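Local atomic coordinates of metal-dependent phosphohydrolase, HDOD domain-containing (Geobacter sulfurreducens, PDB entry 3HC1), a protein that is of unknown function but carries an HDOD domain and binds two iron ions, as expected of a metal-dependent phosphohydrolase of the HD superfamily. Residues K111-R116 / F158-R163; S117-H122 / L246-H251; K226-V231 / I270-G275. One frame throughout, in Å; residues are numbered along the deposited sequence. Where two conformers were deposited one is given.

Interaction 1: residues K111-R116 / F158-R163; sequences KGPLNR and FINFFR
Asn-160, near the end of helix 154-162, grips the loop 111-116 through both ends of its amide. Its CG lies anti to the backbone N (chi1 -174°), which brings the end of the side chain to the loop. Past CB, Asn-160 CG lies 3.7 Å from Leu-114 O and 3.8 Å from Leu-114 N, and there the branches divide the work. OD1 accepts the backbone N-H of Leu-114, Leu-114 N to Asn-160 OD1 being 2.9 Å with 163° at the hydrogen, and it also lies 3.2 Å from Pro-113 CD. Asn-160 ND2 donates to Leu-114 O over 2.9 Å, close to the plane of its own amide but tilted from the carbonyl plane of Leu-114. The two bonds close a ring that fixes the rotation of the amide.

The backbones also touch: Gly-112 CA makes a CA-H...O contact with Asn-160 O, 3.4 Å apart. Next along the helix, Phe-161 brings its ring against the start of the loop, CD1 3.4 Å from Lys-111 N, with Arg-116 CG at the ring edge, 3.7 Å from CZ. The guanidinium of Arg-116 turns to Gly-110 O and the C-terminal carboxylate of Leu-305. Waters 1 and 3 join Lys-111 N and NZ, respectively, to Phe-161 O.

The buried amide thus behaves like a piece of backbone, OD1 and one N-H of ND2 satisfied by a single loop residue.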
loop_
_atom_site.group_PDB
_atom_site.type_symbol
_atom_site.label_atom_id
_atom_site.label_comp_id
_atom_site.label_asym_id
_atom_site.label_seq_id
_atom_site.Cartn_x
_atom_site.Cartn_y
_atom_site.Cartn_z
ATOM N N LYS A 111 14.561 -9.261 8.620
ATOM C CA LYS A 111 14.119 -9.003 9.948
ATOM C C LYS A 111 14.589 -7.621 10.363
ATOM O O LYS A 111 15.600 -7.105 9.865
ATOM C CB LYS A 111 14.713 -10.112 10.889
ATOM C CG LYS A 111 16.112 -9.868 11.462
ATOM C CD LYS A 111 17.209 -9.866 10.426
ATOM C CE LYS A 111 18.583 -9.868 11.069
ATOM N NZ LYS A 111 19.720 -9.530 10.156
ATOM N N GLY A 112 13.859 -7.024 11.281
ATOM C CA GLY A 112 14.263 -5.797 11.910
ATOM C C GLY A 112 13.513 -5.483 13.209
ATOM O O GLY A 112 12.808 -6.344 13.739
ATOM N N PRO A 113 13.703 -4.245 13.749
ATOM C CA PRO A 113 13.076 -3.827 15.004
ATOM C C PRO A 113 11.557 -3.794 14.984
ATOM O O PRO A 113 10.944 -4.054 15.990
ATOM C CB PRO A 113 13.719 -2.471 15.318
ATOM C CG PRO A 113 14.441 -2.063 14.145
ATOM C CD PRO A 113 14.633 -3.226 13.228
ATOM N N LEU A 114 10.938 -3.594 13.829
ATOM C CA LEU A 114 9.497 -3.814 13.700
ATOM C C LEU A 114 9.217 -5.213 13.106
ATOM O O LEU A 114 9.922 -5.690 12.192
ATOM C CB LEU A 114 8.907 -2.773 12.755
ATOM C CG LEU A 114 8.091 -1.651 13.374
ATOM C CD1 LEU A 114 8.882 -0.968 14.487
ATOM C CD2 LEU A 114 7.703 -0.661 12.264
ATOM N N ASN A 115 8.158 -5.848 13.599
ATOM C CA ASN A 115 7.840 -7.199 13.213
ATOM C C ASN A 115 7.408 -7.189 11.762
ATOM O O ASN A 115 6.749 -6.255 11.323
ATOM C CB ASN A 115 6.761 -7.800 14.117
ATOM C CG ASN A 115 7.241 -8.030 15.576
ATOM O OD1 ASN A 115 8.402 -8.046 15.855
ATOM N ND2 ASN A 115 6.306 -8.200 16.485
ATOM N N ARG A 116 7.791 -8.215 11.014
ATOM C CA ARG A 116 7.383 -8.365 9.630
ATOM C C ARG A 116 5.895 -8.171 9.434
ATOM O O ARG A 116 5.444 -7.461 8.518
ATOM C CB ARG A 116 7.768 -9.742 9.098
ATOM C CG ARG A 116 9.245 -9.927 8.962
ATOM C CD ARG A 116 9.556 -11.363 8.589
ATOM N NE ARG A 116 9.566 -12.261 9.737
ATOM C CZ ARG A 116 10.625 -12.584 10.483
ATOM N NH1 ARG A 116 11.839 -12.061 10.289
ATOM N NH2 ARG A 116 10.448 -13.455 11.465
ATOM N N PHE A 158 12.200 -1.008 3.680
ATOM C CA PHE A 158 13.620 -0.862 3.439
ATOM C C PHE A 158 14.406 -0.500 4.674
ATOM O O PHE A 158 15.430 -1.105 4.939
ATOM C CB PHE A 158 13.874 0.209 2.372
ATOM C CG PHE A 158 15.318 0.481 2.167
ATOM C CD1 PHE A 158 16.059 -0.349 1.357
ATOM C CD2 PHE A 158 15.952 1.521 2.835
ATOM C CE1 PHE A 158 17.403 -0.114 1.178
ATOM C CE2 PHE A 158 17.291 1.738 2.650
ATOM C CZ PHE A 158 18.006 0.917 1.833
ATOM N N ILE A 159 13.975 0.537 5.402
ATOM C CA ILE A 159 14.731 0.986 6.547
ATOM C C ILE A 159 14.757 -0.133 7.620
ATOM O O ILE A 159 15.800 -0.346 8.262
ATOM C CB ILE A 159 14.159 2.273 7.140
ATOM C CG1 ILE A 159 14.197 3.408 6.099
ATOM C CG2 ILE A 159 14.871 2.705 8.417
ATOM C CD1 ILE A 159 13.491 4.634 6.591
ATOM N N ASN A 160 13.599 -0.784 7.811
ATOM C CA ASN A 160 13.414 -1.835 8.845
ATOM C C ASN A 160 14.355 -3.016 8.594
ATOM O O ASN A 160 15.013 -3.495 9.511
ATOM C CB ASN A 160 11.951 -2.309 8.910
ATOM C CG ASN A 160 11.696 -3.287 10.076
ATOM O OD1 ASN A 160 12.177 -3.089 11.213
ATOM N ND2 ASN A 160 10.952 -4.327 9.799
ATOM N N PHE A 161 14.444 -3.449 7.345
ATOM C CA PHE A 161 15.188 -4.668 7.001
ATOM C C PHE A 161 16.655 -4.359 6.674
ATOM O O PHE A 161 17.529 -5.210 6.866
ATOM C CB PHE A 161 14.575 -5.403 5.812
ATOM C CG PHE A 161 13.314 -6.180 6.102
ATOM C CD1 PHE A 161 12.933 -6.540 7.412
ATOM C CD2 PHE A 161 12.534 -6.618 5.028
ATOM C CE1 PHE A 161 11.819 -7.278 7.633
ATOM C CE2 PHE A 161 11.393 -7.380 5.252
ATOM C CZ PHE A 161 11.042 -7.708 6.561
ATOM N N PHE A 162 16.919 -3.153 6.156
ATOM C CA PHE A 162 18.226 -2.871 5.577
ATOM C C PHE A 162 19.040 -1.868 6.319
ATOM O O PHE A 162 20.237 -1.807 6.105
ATOM C CB PHE A 162 18.100 -2.505 4.098
ATOM C CG PHE A 162 17.620 -3.636 3.273
ATOM C CD1 PHE A 162 18.530 -4.530 2.716
ATOM C CD2 PHE A 162 16.281 -3.872 3.131
ATOM C CE1 PHE A 162 18.089 -5.616 1.978
ATOM C CE2 PHE A 162 15.819 -4.968 2.399
ATOM C CZ PHE A 162 16.735 -5.839 1.818
ATOM N N ARG A 163 18.404 -1.065 7.142
ATOM C CA ARG A 163 19.079 -0.143 8.035
ATOM C C ARG A 163 18.481 -0.323 9.434
ATOM O O ARG A 163 18.202 0.644 10.109
ATOM C CB ARG A 163 18.911 1.323 7.572
ATOM C CG ARG A 163 19.471 1.632 6.190
ATOM C CD ARG A 163 20.945 1.417 6.105
ATOM N NE ARG A 163 21.712 2.325 6.931
ATOM C CZ ARG A 163 22.358 3.416 6.505
ATOM N NH1 ARG A 163 22.343 3.789 5.221
ATOM N NH2 ARG A 163 23.043 4.150 7.386
HETATM O O HOH W 1 16.870 -8.046 7.031
HETATM O O HOH W 2 17.370 -5.266 10.232
HETATM O O HOH W 3 19.650 -6.698 8.599
#

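Interaction 2: residues S117-H122 / L246-H251; sequences STLWAH and LGFEGH. With FE (Fe (III) ion), chain C; FE (Fe (III) ion), chain B.
His-122 and Glu-249 meet at an iron ion: His-122 NE2 and Glu-249 OE1 each bind the chain C iron at 2.2 Å. The two ligand atoms are neighbours in its coordination sphere, with ring and carboxylate turned 69° against each other. Glu-249 bridges, since OE2 takes the chain B iron at 2.2 Å, and water 4 lies between the two metals, 2.0 Å from the chain C ion. His-152, Asp-153 and Asp-238 complete the first site; Asp-153, His-193, His-217 and His-218 complete the second. His-122, His-152, Asp-153 and Asp-238 form the H...HD...D signature of the HD superfamily; Asp-153, like Glu-249, reaches both irons.

One shell out, His-122 ND1 donates to Leu-246 O over 2.8 Å, with 165° at the hydrogen; the acceptor lies in the ring plane and offers a lone pair. Phe-248 turns its edge toward the imidazole face in an offset edge-to-face pair, the ring planes at 88°. Its CG sits between the backbone N and the carbonyl carbon, which turns the ring toward helix 116-136. There Leu-119 CD1, in one of two modelled conformers, lies over one face, 4.0 Å from the Phe-248 centroid, while Thr-118 CG2 packs on Phe-248 CB at 3.5 Å.

With ND1 giving its proton to a carbonyl, NE2 is left to offer its lone pair to iron, and the backbone acceptor probably strengthens that donation.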
loop_
_atom_site.group_PDB
_atom_site.type_symbol
_atom_site.label_atom_id
_atom_site.label_comp_id
_atom_site.label_asym_id
_atom_site.label_seq_id
_atom_site.Cartn_x
_atom_site.Cartn_y
_atom_site.Cartn_z
ATOM N N SER A 117 5.134 -8.812 10.307
ATOM C CA SER A 117 3.678 -8.822 10.207
ATOM C C SER A 117 3.061 -7.457 10.405
ATOM O O SER A 117 1.986 -7.204 9.908
ATOM C CB SER A 117 3.082 -9.735 11.283
ATOM O OG SER A 117 3.412 -9.230 12.559
ATOM N N THR A 118 3.708 -6.608 11.179
ATOM C CA THR A 118 3.217 -5.241 11.416
ATOM C C THR A 118 3.146 -4.419 10.106
ATOM O O THR A 118 2.140 -3.776 9.789
ATOM C CB THR A 118 4.139 -4.574 12.487
ATOM O OG1 THR A 118 4.014 -5.355 13.668
ATOM C CG2 THR A 118 3.737 -3.118 12.844
ATOM N N LEU A 119 4.235 -4.475 9.358
ATOM C CA LEU A 119 4.332 -3.705 8.130
ATOM C C LEU A 119 3.422 -4.292 7.055
ATOM O O LEU A 119 2.777 -3.550 6.342
ATOM C CB LEU A 119 5.793 -3.598 7.661
ATOM C CG LEU A 119 6.548 -2.431 8.342
ATOM C CD1 LEU A 119 6.570 -2.512 9.877
ATOM C CD2 LEU A 119 7.962 -2.324 7.796
ATOM N N TRP A 120 3.380 -5.613 6.942
ATOM C CA TRP A 120 2.515 -6.250 5.981
ATOM C C TRP A 120 1.019 -5.995 6.225
ATOM O O TRP A 120 0.288 -5.579 5.317
ATOM C CB TRP A 120 2.816 -7.761 5.923
ATOM C CG TRP A 120 1.833 -8.541 5.091
ATOM C CD1 TRP A 120 0.909 -9.443 5.531
ATOM C CD2 TRP A 120 1.732 -8.521 3.660
ATOM N NE1 TRP A 120 0.225 -9.976 4.455
ATOM C CE2 TRP A 120 0.703 -9.406 3.299
ATOM C CE3 TRP A 120 2.379 -7.794 2.659
ATOM C CZ2 TRP A 120 0.315 -9.604 1.963
ATOM C CZ3 TRP A 120 2.009 -7.978 1.352
ATOM C CH2 TRP A 120 0.982 -8.912 1.007
ATOM N N ALA A 121 0.570 -6.247 7.443
ATOM C CA ALA A 121 -0.836 -6.088 7.789
ATOM C C ALA A 121 -1.306 -4.652 7.508
ATOM O O ALA A 121 -2.367 -4.420 6.920
ATOM C CB ALA A 121 -1.107 -6.501 9.313
ATOM N N HIS A 122 -0.500 -3.682 7.919
ATOM C CA HIS A 122 -0.816 -2.272 7.677
ATOM C C HIS A 122 -0.880 -1.941 6.161
ATOM O O HIS A 122 -1.775 -1.218 5.694
ATOM C CB HIS A 122 0.254 -1.383 8.336
ATOM C CG HIS A 122 0.173 0.056 7.924
ATOM N ND1 HIS A 122 -0.903 0.854 8.239
ATOM C CD2 HIS A 122 1.003 0.816 7.171
ATOM C CE1 HIS A 122 -0.699 2.069 7.756
ATOM N NE2 HIS A 122 0.443 2.071 7.087
ATOM N N LEU A 246 -4.992 -0.450 12.604
ATOM C CA LEU A 246 -4.412 -1.235 11.515
ATOM C C LEU A 246 -3.110 -0.533 11.045
ATOM O O LEU A 246 -2.899 -0.283 9.867
ATOM C CB LEU A 246 -5.449 -1.429 10.412
ATOM C CG LEU A 246 -5.214 -2.382 9.216
ATOM C CD1 LEU A 246 -4.600 -3.680 9.692
ATOM C CD2 LEU A 246 -6.525 -2.570 8.474
ATOM N N GLY A 247 -2.281 -0.150 12.007
ATOM C CA GLY A 247 -1.057 0.587 11.718
ATOM C C GLY A 247 -0.051 0.642 12.837
ATOM O O GLY A 247 -0.184 -0.037 13.901
ATOM N N PHE A 248 0.990 1.418 12.603
ATOM C CA PHE A 248 2.099 1.468 13.575
ATOM C C PHE A 248 2.802 2.793 13.592
ATOM O O PHE A 248 3.680 2.988 14.402
ATOM C CB PHE A 248 3.149 0.359 13.241
ATOM C CG PHE A 248 3.833 0.561 11.898
ATOM C CD1 PHE A 248 3.211 0.163 10.745
ATOM C CD2 PHE A 248 5.079 1.217 11.808
ATOM C CE1 PHE A 248 3.811 0.391 9.466
ATOM C CE2 PHE A 248 5.681 1.443 10.571
ATOM C CZ PHE A 248 5.051 1.030 9.397
ATOM N N GLU A 249 2.533 3.673 12.617
ATOM C CA GLU A 249 3.388 4.822 12.420
ATOM C C GLU A 249 3.079 5.937 13.391
ATOM O O GLU A 249 3.838 6.879 13.478
ATOM C CB GLU A 249 3.285 5.321 10.965
ATOM C CG GLU A 249 3.851 4.323 9.956
ATOM C CD GLU A 249 3.307 4.586 8.597
ATOM O OE1 GLU A 249 2.144 4.264 8.378
ATOM O OE2 GLU A 249 4.028 5.168 7.776
ATOM N N GLY A 250 1.965 5.860 14.107
ATOM C CA GLY A 250 1.623 6.844 15.145
ATOM C C GLY A 250 0.880 8.052 14.604
ATOM O O GLY A 250 0.759 8.241 13.395
ATOM N N HIS A 251 0.344 8.863 15.512
ATOM C CA HIS A 251 -0.543 9.977 15.099
ATOM C C HIS A 251 -0.679 10.898 16.259
ATOM O O HIS A 251 -0.742 10.460 17.387
ATOM C CB HIS A 251 -1.934 9.446 14.713
ATOM C CG HIS A 251 -2.770 10.409 13.922
ATOM N ND1 HIS A 251 -3.353 11.526 14.486
ATOM C CD2 HIS A 251 -3.180 10.381 12.626
ATOM C CE1 HIS A 251 -4.024 12.186 13.556
ATOM N NE2 HIS A 251 -3.929 11.519 12.419
HETATM FE FE FE C . 1.433 3.882 6.287
HETATM FE FE FE B . 3.912 6.000 5.692
HETATM O O HOH W 4 2.047 5.696 5.751
#

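Interaction 3: residues K226-V231 / I270-G275; sequences KQAAIV and IRRSLG
Arg-272 and Ser-273, in the last turn of helix 266-273, reach the backbone that leads through an inverse gamma turn centred on Gln-227 into helix 229-243. The all-helical fold thus joins one helix end to another helix start, and the carbonyl of Lys-226 takes most of the polar load. Arg-272 NE donates to Lys-226 O over 2.8 Å in a nearly straight bond, 174° at the hydrogen. The oxygen lies in the plane of the guanidinium, at its edge, and uses a lone pair in its own carbonyl plane. From CG to NE the arginine chain is extended, and it runs past Lys-226 in the opposite direction, the two CG atoms 3.8 Å apart. Its NH2 has a weak hydrogen bond to Tyr-225 O, one residue back along the chain.

The same Lys-226 O receives a weak bond from Ala-228 N across the gamma turn. Ser-273 OG also comes within 3.0 Å of Lys-226 O, but the hydroxyl has a hydrogen bond to Val-269 O in its own helix, so its proton need not go across the contact. OG stands beside its backbone N, anti to the carbonyl carbon (chi1 -52°), a setting that keeps it close to the helix behind while facing the turn.

Beyond the polar cluster the packing becomes apolar: Ile-270 leans on Ala-232 and Met-233 of helix 229-243, and Ala-229 CB rests 3.9 Å from Ser-273 CB.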
loop_
_atom_site.group_PDB
_atom_site.type_symbol
_atom_site.label_atom_id
_atom_site.label_comp_id
_atom_site.label_asym_id
_atom_site.label_seq_id
_atom_site.Cartn_x
_atom_site.Cartn_y
_atom_site.Cartn_z
ATOM N N LYS A 226 -3.118 18.567 -9.889
ATOM C CA LYS A 226 -4.529 18.557 -9.549
ATOM C C LYS A 226 -5.095 17.156 -9.624
ATOM O O LYS A 226 -5.913 16.770 -8.826
ATOM C CB LYS A 226 -5.276 19.488 -10.540
ATOM C CG LYS A 226 -6.763 19.658 -10.287
ATOM C CD LYS A 226 -7.426 20.388 -11.463
ATOM C CE LYS A 226 -8.792 20.911 -11.078
ATOM N NZ LYS A 226 -9.660 21.001 -12.287
ATOM N N GLN A 227 -4.687 16.385 -10.614
ATOM C CA GLN A 227 -5.223 15.049 -10.736
ATOM C C GLN A 227 -4.422 14.126 -9.833
ATOM O O GLN A 227 -3.502 13.439 -10.276
ATOM C CB GLN A 227 -5.200 14.610 -12.182
ATOM C CG GLN A 227 -6.128 15.474 -13.060
ATOM C CD GLN A 227 -7.348 14.725 -13.515
ATOM O OE1 GLN A 227 -8.027 14.078 -12.710
ATOM N NE2 GLN A 227 -7.627 14.780 -14.818
ATOM N N ALA A 228 -4.839 14.099 -8.569
ATOM C CA ALA A 228 -4.114 13.395 -7.514
ATOM C C ALA A 228 -5.020 12.440 -6.732
ATOM O O ALA A 228 -4.802 12.236 -5.533
ATOM C CB ALA A 228 -3.437 14.440 -6.591
ATOM N N ALA A 229 -5.967 11.779 -7.432
ATOM C CA ALA A 229 -6.965 10.837 -6.836
ATOM C C ALA A 229 -6.296 9.684 -6.160
ATOM O O ALA A 229 -6.598 9.420 -5.012
ATOM C CB ALA A 229 -7.958 10.310 -7.838
ATOM N N ILE A 230 -5.338 9.022 -6.809
ATOM C CA ILE A 230 -4.730 7.846 -6.201
ATOM C C ILE A 230 -4.023 8.192 -4.898
ATOM O O ILE A 230 -4.223 7.518 -3.909
ATOM C CB ILE A 230 -3.777 7.085 -7.182
ATOM C CG1 ILE A 230 -4.581 6.532 -8.396
ATOM C CG2 ILE A 230 -3.101 5.943 -6.447
ATOM C CD1 ILE A 230 -3.745 6.023 -9.567
ATOM N N VAL A 231 -3.200 9.237 -4.910
ATOM C CA VAL A 231 -2.449 9.641 -3.751
ATOM C C VAL A 231 -3.432 10.008 -2.631
ATOM O O VAL A 231 -3.259 9.591 -1.483
ATOM C CB VAL A 231 -1.549 10.885 -3.974
ATOM C CG1 VAL A 231 -0.656 11.051 -2.705
ATOM C CG2 VAL A 231 -0.702 10.771 -5.239
ATOM N N ILE A 270 -10.083 14.330 -4.331
ATOM C CA ILE A 270 -10.769 13.321 -5.151
ATOM C C ILE A 270 -11.829 14.027 -6.005
ATOM O O ILE A 270 -11.846 13.800 -7.210
ATOM C CB ILE A 270 -11.391 12.194 -4.303
ATOM C CG1 ILE A 270 -10.291 11.398 -3.633
ATOM C CG2 ILE A 270 -12.265 11.252 -5.166
ATOM C CD1 ILE A 270 -10.737 10.463 -2.529
ATOM N N ARG A 271 -12.667 14.904 -5.412
ATOM C CA ARG A 271 -13.657 15.665 -6.193
ATOM C C ARG A 271 -13.065 16.570 -7.279
ATOM O O ARG A 271 -13.654 16.698 -8.332
ATOM C CB ARG A 271 -14.540 16.574 -5.325
ATOM C CG ARG A 271 -15.506 15.845 -4.490
ATOM C CD ARG A 271 -16.680 16.701 -4.013
ATOM N NE ARG A 271 -17.584 15.770 -3.355
ATOM C CZ ARG A 271 -17.516 15.393 -2.081
ATOM N NH1 ARG A 271 -16.635 15.938 -1.253
ATOM N NH2 ARG A 271 -18.382 14.490 -1.625
ATOM N N ARG A 272 -11.976 17.263 -6.990
ATOM C CA ARG A 272 -11.319 18.079 -8.005
ATOM C C ARG A 272 -10.732 17.172 -9.124
ATOM O O ARG A 272 -10.680 17.598 -10.279
ATOM C CB ARG A 272 -10.249 18.989 -7.390
ATOM C CG ARG A 272 -8.850 18.404 -7.423
ATOM C CD ARG A 272 -7.821 19.186 -6.619
ATOM N NE ARG A 272 -6.491 18.526 -6.665
ATOM C CZ ARG A 272 -5.499 18.762 -5.794
ATOM N NH1 ARG A 272 -5.676 19.604 -4.781
ATOM N NH2 ARG A 272 -4.306 18.137 -5.915
ATOM N N SER A 273 -10.308 15.944 -8.791
ATOM C CA SER A 273 -9.704 15.021 -9.769
ATOM C C SER A 273 -10.760 14.304 -10.646
ATOM O O SER A 273 -10.495 13.948 -11.792
ATOM C CB SER A 273 -8.817 13.959 -9.073
ATOM O OG SER A 273 -7.847 14.520 -8.181
ATOM N N LEU A 274 -11.930 14.061 -10.074
ATOM C CA LEU A 274 -13.005 13.305 -10.702
ATOM C C LEU A 274 -14.222 14.225 -10.759
ATOM O O LEU A 274 -15.114 14.137 -9.917
ATOM C CB LEU A 274 -13.310 12.042 -9.873
ATOM C CG LEU A 274 -12.118 11.097 -9.601
ATOM C CD1 LEU A 274 -12.500 9.906 -8.668
ATOM C CD2 LEU A 274 -11.503 10.599 -10.927
ATOM N N GLY A 275 -14.246 15.105 -11.763
ATOM C CA GLY A 275 -15.287 16.141 -11.901
ATOM C C GLY A 275 -16.737 15.645 -11.827
ATOM O O GLY A 275 -17.617 16.340 -11.281
#

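From the N terminus, the chain leaves helix 82-108 and enters 111-116, runs straight on into 117-122 at the start of helix 116-136, and reaches 158-163 at the end of helix 154-162, where interaction 1 closes. Interaction 2 stays open until 246-251, so the two cross, and they touch: Leu-114 packs on Leu-119 and Phe-248, joining the loop beside helix 154-162 to the wall of the iron site. Interaction 3 opens at 226-231, inside the span of interaction 2, and closes beyond it at 270-275; these also cross, without touching. It ties helix 266-273 to helix 229-243 across the chain's centre from interaction 1, their centres about 33 Å apart.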